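Local coordinates for CysQ, sulfite synthesis pathway protein (Bacteroides thetaiotaomicron VPI-5482, PDB 3B8B) that probably hydrolyses adenosine 3',5'-bisphosphate to AMP and phosphate, as a magnesium-dependent phosphatase of the inositol monophosphatase superfamily, at residues A[236-250]-A[272-286]. Numbering follows the deposited sequence. Where two conformers were deposited one is given.
With SO4 (sulfate ion), chain G; SO4 (sulfate ion), chain B.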
loop_
_atom_site.group_PDB
_atom_site.type_symbol
_atom_site.label_atom_id
_atom_site.label_comp_id
_atom_site.label_asym_id
_atom_site.label_seq_id
_atom_site.Cartn_x
_atom_site.Cartn_y
_atom_site.Cartn_z
ATOM N N ASP A 236 8.944 -10.030 -10.553
ATOM C CA ASP A 236 10.242 -10.150 -9.917
ATOM C C ASP A 236 10.729 -8.833 -9.317
ATOM O O ASP A 236 11.422 -8.825 -8.298
ATOM C CB ASP A 236 11.261 -10.651 -10.908
ATOM C CG ASP A 236 10.950 -12.058 -11.366
ATOM O OD1 ASP A 236 11.219 -12.990 -10.594
ATOM O OD2 ASP A 236 10.398 -12.236 -12.440
ATOM N N VAL A 237 10.440 -7.729 -9.991
ATOM C CA VAL A 237 10.998 -6.439 -9.575
ATOM C C VAL A 237 10.026 -5.317 -9.871
ATOM O O VAL A 237 9.378 -5.313 -10.920
ATOM C CB VAL A 237 12.379 -6.159 -10.229
ATOM C CG1 VAL A 237 12.270 -6.026 -11.741
ATOM C CG2 VAL A 237 13.024 -4.916 -9.610
ATOM N N TYR A 238 9.945 -4.375 -8.935
ATOM C CA TYR A 238 9.238 -3.116 -9.111
ATOM C C TYR A 238 10.213 -1.985 -8.770
ATOM O O TYR A 238 10.405 -1.694 -7.581
ATOM C CB TYR A 238 7.981 -3.058 -8.257
ATOM C CG TYR A 238 7.361 -1.686 -8.140
ATOM C CD1 TYR A 238 7.378 -0.795 -9.220
ATOM C CD2 TYR A 238 6.770 -1.260 -6.955
ATOM C CE1 TYR A 238 6.831 0.480 -9.103
ATOM C CE2 TYR A 238 6.231 0.011 -6.823
ATOM C CZ TYR A 238 6.270 0.891 -7.899
ATOM O OH TYR A 238 5.726 2.161 -7.768
ATOM N N PRO A 239 10.846 -1.406 -9.793
ATOM C CA PRO A 239 11.761 -0.283 -9.555
ATOM C C PRO A 239 10.995 1.008 -9.695
ATOM O O PRO A 239 10.200 1.164 -10.642
ATOM C CB PRO A 239 12.798 -0.462 -10.659
ATOM C CG PRO A 239 11.977 -1.024 -11.830
ATOM C CD PRO A 239 10.842 -1.806 -11.224
ATOM N N ARG A 240 11.189 1.943 -8.787
ATOM C CA ARG A 240 10.511 3.234 -8.894
ATOM C C ARG A 240 11.542 4.329 -8.636
ATOM O O ARG A 240 11.859 4.656 -7.489
ATOM C CB ARG A 240 9.311 3.340 -7.956
ATOM C CG ARG A 240 8.418 4.525 -8.270
ATOM C CD ARG A 240 7.798 4.284 -9.597
ATOM N NE ARG A 240 6.958 5.358 -10.090
ATOM C CZ ARG A 240 5.677 5.507 -9.756
ATOM N NH1 ARG A 240 5.108 4.692 -8.877
ATOM N NH2 ARG A 240 4.959 6.485 -10.307
ATOM N N PHE A 241 12.086 4.867 -9.726
ATOM C CA PHE A 241 13.105 5.928 -9.655
ATOM C C PHE A 241 12.419 7.265 -9.903
ATOM O O PHE A 241 12.619 7.942 -10.927
ATOM C CB PHE A 241 14.236 5.654 -10.642
ATOM C CG PHE A 241 15.014 4.381 -10.364
ATOM C CD1 PHE A 241 14.679 3.506 -9.318
ATOM C CD2 PHE A 241 16.081 4.053 -11.160
ATOM C CE1 PHE A 241 15.422 2.328 -9.116
ATOM C CE2 PHE A 241 16.828 2.912 -10.941
ATOM C CZ PHE A 241 16.491 2.049 -9.940
ATOM N N ALA A 242 11.574 7.599 -8.928
ATOM C CA ALA A 242 10.663 8.720 -8.995
ATOM C C ALA A 242 10.340 9.070 -7.550
ATOM O O ALA A 242 10.375 8.196 -6.695
ATOM C CB ALA A 242 9.406 8.340 -9.764
ATOM N N PRO A 243 9.975 10.319 -7.287
ATOM C CA PRO A 243 9.581 10.718 -5.954
ATOM C C PRO A 243 8.226 10.102 -5.542
ATOM O O PRO A 243 7.269 10.100 -6.323
ATOM C CB PRO A 243 9.533 12.252 -6.038
ATOM C CG PRO A 243 9.265 12.524 -7.463
ATOM C CD PRO A 243 9.880 11.428 -8.254
ATOM N N THR A 244 8.195 9.510 -4.351
ATOM C CA THR A 244 6.948 9.001 -3.747
ATOM C C THR A 244 7.013 9.389 -2.279
ATOM O O THR A 244 8.052 9.784 -1.806
ATOM C CB THR A 244 6.827 7.477 -3.872
ATOM O OG1 THR A 244 7.872 6.831 -3.126
ATOM C CG2 THR A 244 6.827 7.004 -5.329
HETATM N N MSE A 245 5.876 9.311 -1.584
HETATM C CA MSE A 245 5.779 9.656 -0.187
HETATM C C MSE A 245 5.724 8.384 0.675
HETATM O O MSE A 245 5.213 7.342 0.246
HETATM C CB MSE A 245 4.518 10.504 0.093
HETATM C CG MSE A 245 4.429 11.778 -0.708
HETATM SE SE MSE A 245 5.880 12.993 -0.245
HETATM C CE MSE A 245 5.274 13.604 1.413
ATOM N N GLU A 246 6.220 8.498 1.899
ATOM C CA GLU A 246 6.246 7.365 2.839
ATOM C C GLU A 246 4.927 6.613 2.941
ATOM O O GLU A 246 4.899 5.395 2.996
ATOM C CB GLU A 246 6.636 7.803 4.232
ATOM C CG GLU A 246 8.117 8.167 4.410
ATOM C CD GLU A 246 8.481 8.408 5.855
ATOM O OE1 GLU A 246 7.725 7.956 6.765
ATOM O OE2 GLU A 246 9.543 9.009 6.110
ATOM N N TRP A 247 3.837 7.365 2.995
ATOM C CA TRP A 247 2.508 6.770 3.145
ATOM C C TRP A 247 2.054 5.949 1.951
ATOM O O TRP A 247 1.125 5.155 2.067
ATOM C CB TRP A 247 1.454 7.827 3.516
ATOM C CG TRP A 247 1.486 9.099 2.805
ATOM C CD1 TRP A 247 1.280 9.335 1.457
ATOM C CD2 TRP A 247 1.723 10.364 3.400
ATOM N NE1 TRP A 247 1.395 10.692 1.208
ATOM C CE2 TRP A 247 1.653 11.335 2.383
ATOM C CE3 TRP A 247 1.971 10.776 4.708
ATOM C CZ2 TRP A 247 1.845 12.691 2.642
ATOM C CZ3 TRP A 247 2.164 12.123 4.961
ATOM C CH2 TRP A 247 2.106 13.056 3.929
ATOM N N ASP A 248 2.695 6.109 0.784
ATOM C CA ASP A 248 2.351 5.272 -0.343
ATOM C C ASP A 248 3.137 3.978 -0.457
ATOM O O ASP A 248 2.793 3.126 -1.265
ATOM C CB ASP A 248 2.370 6.096 -1.596
ATOM C CG ASP A 248 1.293 7.155 -1.544
ATOM O OD1 ASP A 248 0.171 6.835 -1.016
ATOM O OD2 ASP A 248 1.552 8.288 -1.925
ATOM N N THR A 249 4.209 3.863 0.326
ATOM C CA THR A 249 4.986 2.643 0.329
ATOM C C THR A 249 4.913 1.816 1.618
ATOM O O THR A 249 5.153 0.612 1.578
ATOM C CB THR A 249 6.478 2.899 0.019
ATOM O OG1 THR A 249 7.071 3.739 0.996
ATOM C CG2 THR A 249 6.648 3.527 -1.407
ATOM N N ALA A 250 4.635 2.455 2.750
ATOM C CA ALA A 250 4.794 1.792 4.030
ATOM C C ALA A 250 3.961 0.513 4.131
ATOM O O ALA A 250 4.470 -0.541 4.537
ATOM C CB ALA A 250 4.463 2.776 5.189
ATOM N N LEU A 272 13.907 1.114 2.615
ATOM C CA LEU A 272 13.300 2.424 2.909
ATOM C C LEU A 272 13.056 2.542 4.413
ATOM O O LEU A 272 12.673 1.562 5.054
ATOM C CB LEU A 272 11.975 2.575 2.209
ATOM C CG LEU A 272 11.927 2.759 0.694
ATOM C CD1 LEU A 272 10.437 2.845 0.217
ATOM C CD2 LEU A 272 12.698 3.989 0.284
ATOM N N ARG A 273 13.286 3.736 4.953
ATOM C CA ARG A 273 13.052 4.025 6.378
ATOM C C ARG A 273 11.924 5.029 6.507
ATOM O O ARG A 273 11.657 5.794 5.587
ATOM C CB ARG A 273 14.317 4.605 7.027
ATOM C CG ARG A 273 15.551 3.736 6.913
ATOM C CD ARG A 273 15.253 2.296 7.284
ATOM N NE ARG A 273 16.446 1.460 7.440
ATOM C CZ ARG A 273 16.392 0.187 7.842
ATOM N NH1 ARG A 273 15.220 -0.381 8.126
ATOM N NH2 ARG A 273 17.518 -0.520 7.979
ATOM N N TYR A 274 11.281 5.046 7.675
ATOM C CA TYR A 274 10.054 5.808 7.860
ATOM C C TYR A 274 10.098 6.740 9.065
ATOM O O TYR A 274 11.014 6.665 9.909
ATOM C CB TYR A 274 8.848 4.868 7.929
ATOM C CG TYR A 274 8.692 4.087 6.643
ATOM C CD1 TYR A 274 9.393 2.905 6.427
ATOM C CD2 TYR A 274 7.908 4.578 5.597
ATOM C CE1 TYR A 274 9.296 2.207 5.202
ATOM C CE2 TYR A 274 7.808 3.896 4.397
ATOM C CZ TYR A 274 8.508 2.722 4.189
ATOM O OH TYR A 274 8.381 2.070 2.962
ATOM N N ASN A 275 9.116 7.641 9.090
ATOM C CA ASN A 275 9.013 8.726 10.048
ATOM C C ASN A 275 10.241 9.623 9.979
ATOM O O ASN A 275 10.739 10.125 10.991
ATOM C CB ASN A 275 8.778 8.223 11.472
ATOM C CG ASN A 275 8.213 9.322 12.379
ATOM O OD1 ASN A 275 7.539 10.231 11.897
ATOM N ND2 ASN A 275 8.447 9.210 13.676
ATOM N N LYS A 276 10.711 9.828 8.754
ATOM C CA LYS A 276 11.893 10.652 8.505
ATOM C C LYS A 276 11.539 12.129 8.605
ATOM O O LYS A 276 10.367 12.493 8.557
ATOM C CB LYS A 276 12.441 10.362 7.107
ATOM C CG LYS A 276 12.778 8.897 6.829
ATOM C CD LYS A 276 13.548 8.736 5.522
ATOM C CE LYS A 276 12.939 9.521 4.371
ATOM N NZ LYS A 276 11.493 9.128 4.082
ATOM N N GLU A 277 12.561 12.988 8.682
ATOM C CA GLU A 277 12.326 14.422 8.684
ATOM C C GLU A 277 11.605 14.852 7.418
ATOM O O GLU A 277 10.628 15.616 7.483
ATOM C CB GLU A 277 13.625 15.207 8.865
ATOM C CG GLU A 277 13.367 16.690 8.947
ATOM C CD GLU A 277 14.498 17.439 9.587
ATOM O OE1 GLU A 277 15.665 16.967 9.476
ATOM O OE2 GLU A 277 14.194 18.492 10.198
ATOM N N ASP A 278 12.048 14.323 6.286
ATOM C CA ASP A 278 11.396 14.553 5.018
ATOM C C ASP A 278 10.620 13.296 4.646
ATOM O O ASP A 278 11.211 12.210 4.484
ATOM C CB ASP A 278 12.412 14.855 3.925
ATOM C CG ASP A 278 11.768 15.403 2.655
ATOM O OD1 ASP A 278 10.646 15.027 2.267
ATOM O OD2 ASP A 278 12.415 16.267 2.018
ATOM N N LEU A 279 9.305 13.431 4.483
ATOM C CA LEU A 279 8.448 12.291 4.163
ATOM C C LEU A 279 8.517 11.773 2.704
ATOM O O LEU A 279 7.902 10.759 2.349
ATOM C CB LEU A 279 6.998 12.606 4.559
ATOM C CG LEU A 279 6.801 12.814 6.068
ATOM C CD1 LEU A 279 5.338 13.255 6.324
ATOM C CD2 LEU A 279 7.148 11.544 6.895
ATOM N N LEU A 280 9.297 12.441 1.846
ATOM C CA LEU A 280 9.651 11.857 0.563
ATOM C C LEU A 280 10.493 10.612 0.785
ATOM O O LEU A 280 11.407 10.625 1.620
ATOM C CB LEU A 280 10.493 12.833 -0.280
ATOM C CG LEU A 280 9.717 13.905 -1.033
ATOM C CD1 LEU A 280 10.607 15.095 -1.424
ATOM C CD2 LEU A 280 9.063 13.300 -2.247
ATOM N N ASN A 281 10.181 9.570 0.024
ATOM C CA ASN A 281 11.066 8.413 -0.139
ATOM C C ASN A 281 12.120 8.772 -1.179
ATOM O O ASN A 281 11.782 9.403 -2.194
ATOM C CB ASN A 281 10.338 7.177 -0.697
ATOM C CG ASN A 281 9.263 6.600 0.220
ATOM O OD1 ASN A 281 8.142 6.235 -0.254
ATOM N ND2 ASN A 281 9.576 6.455 1.475
ATOM N N PRO A 282 13.332 8.216 -1.034
ATOM C CA PRO A 282 14.235 8.144 -2.194
ATOM C C PRO A 282 13.741 7.114 -3.202
ATOM O O PRO A 282 12.730 6.417 -2.962
ATOM C CB PRO A 282 15.556 7.666 -1.582
ATOM C CG PRO A 282 15.141 6.821 -0.431
ATOM C CD PRO A 282 13.885 7.516 0.139
ATOM N N TRP A 283 14.474 6.970 -4.306
ATOM C CA TRP A 283 14.242 5.897 -5.244
ATOM C C TRP A 283 14.218 4.567 -4.507
ATOM O O TRP A 283 15.023 4.365 -3.596
ATOM C CB TRP A 283 15.363 5.823 -6.251
ATOM C CG TRP A 283 15.457 6.987 -7.181
ATOM C CD1 TRP A 283 14.577 8.000 -7.320
ATOM C CD2 TRP A 283 16.464 7.183 -8.173
ATOM N NE1 TRP A 283 14.991 8.851 -8.337
ATOM C CE2 TRP A 283 16.154 8.366 -8.863
ATOM C CE3 TRP A 283 17.598 6.475 -8.532
ATOM C CZ2 TRP A 283 16.950 8.857 -9.908
ATOM C CZ3 TRP A 283 18.384 6.954 -9.581
ATOM C CH2 TRP A 283 18.063 8.140 -10.234
ATOM N N PHE A 284 13.336 3.663 -4.929
ATOM C CA PHE A 284 13.291 2.321 -4.327
ATOM C C PHE A 284 13.156 1.221 -5.370
ATOM O O PHE A 284 12.810 1.485 -6.525
ATOM C CB PHE A 284 12.185 2.228 -3.261
ATOM C CG PHE A 284 10.788 2.330 -3.794
ATOM C CD1 PHE A 284 10.153 1.212 -4.310
ATOM C CD2 PHE A 284 10.081 3.537 -3.774
ATOM C CE1 PHE A 284 8.885 1.276 -4.787
ATOM C CE2 PHE A 284 8.791 3.599 -4.260
ATOM C CZ PHE A 284 8.185 2.461 -4.755
ATOM N N ILE A 285 13.427 0.001 -4.915
ATOM C CA ILE A 285 13.312 -1.220 -5.711
ATOM C C ILE A 285 12.727 -2.318 -4.828
ATOM O O ILE A 285 13.302 -2.645 -3.772
ATOM C CB ILE A 285 14.671 -1.731 -6.193
ATOM C CG1 ILE A 285 15.379 -0.696 -7.067
ATOM C CG2 ILE A 285 14.526 -3.026 -6.989
ATOM C CD1 ILE A 285 16.801 -1.039 -7.273
ATOM N N VAL A 286 11.617 -2.899 -5.267
ATOM C CA VAL A 286 10.997 -4.012 -4.575
ATOM C C VAL A 286 11.420 -5.291 -5.282
ATOM O O VAL A 286 11.235 -5.421 -6.506
ATOM C CB VAL A 286 9.461 -3.909 -4.601
ATOM C CG1 VAL A 286 8.840 -4.952 -3.620
ATOM C CG2 VAL A 286 8.966 -2.487 -4.280
HETATM S S SO4 G . 15.837 11.545 9.058
HETATM O O1 SO4 G . 16.171 11.518 7.628
HETATM O O2 SO4 G . 15.449 10.207 9.522
HETATM O O3 SO4 G . 14.726 12.452 9.286
HETATM O O4 SO4 G . 17.000 12.019 9.816
HETATM S S SO4 B . 1.432 5.367 -9.117
HETATM O O1 SO4 B . 2.241 4.545 -8.212
HETATM O O2 SO4 B . 0.259 5.833 -8.366
HETATM O O3 SO4 B . 2.218 6.565 -9.490
HETATM O O4 SO4 B . 1.069 4.720 -10.331
HETATM O O HOH W 1 10.287 7.096 -4.228
#
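Over one face of the Phe-284 ring, offset toward the rim, lies Arg-240 CB, 3.8 Å from the centroid, a CH-pi contact; Thr-244 OG1 lies in plane beside CE2, and the CE1 side turns toward the face of Tyr-238, an offset edge-to-face pair with planes at 84°. Trp-283 receives Phe-241 CB over its five-membered ring, 3.7 Å from the centroid, the phenyl ring nearly parallel to the indole but slid aside, its edge reaching Ile-285 CG1. The backbones of 238-240 and 284-286 pair antiparallel, Arg-240 N giving Phe-284 O a nearly straight bond (2.8 Å, 175°). Arg-240 NH1 and NH2 both bond one sulfate, probably from the crystallisation liquor, and NH1 also donates to Tyr-238 OH. Helix 246-258 follows, carrying Asp-248, a predicted magnesium ligand of this inositol monophosphatase fold. Glu-246, extended beyond CG (chi2 -172°), reaches into the 275-276 loop: OE1 accepts Asn-275 N (2.7 Å), while OE2 takes Lys-276 N on its syn lone pair (3.0 Å) and forms a salt bridge with Lys-276 NZ, anti (2.8 Å). An alanine at Glu-246 is likely to leave both amides without this acceptor and the lysine charge without its mate. Glu-246 N bonds Leu-279 O.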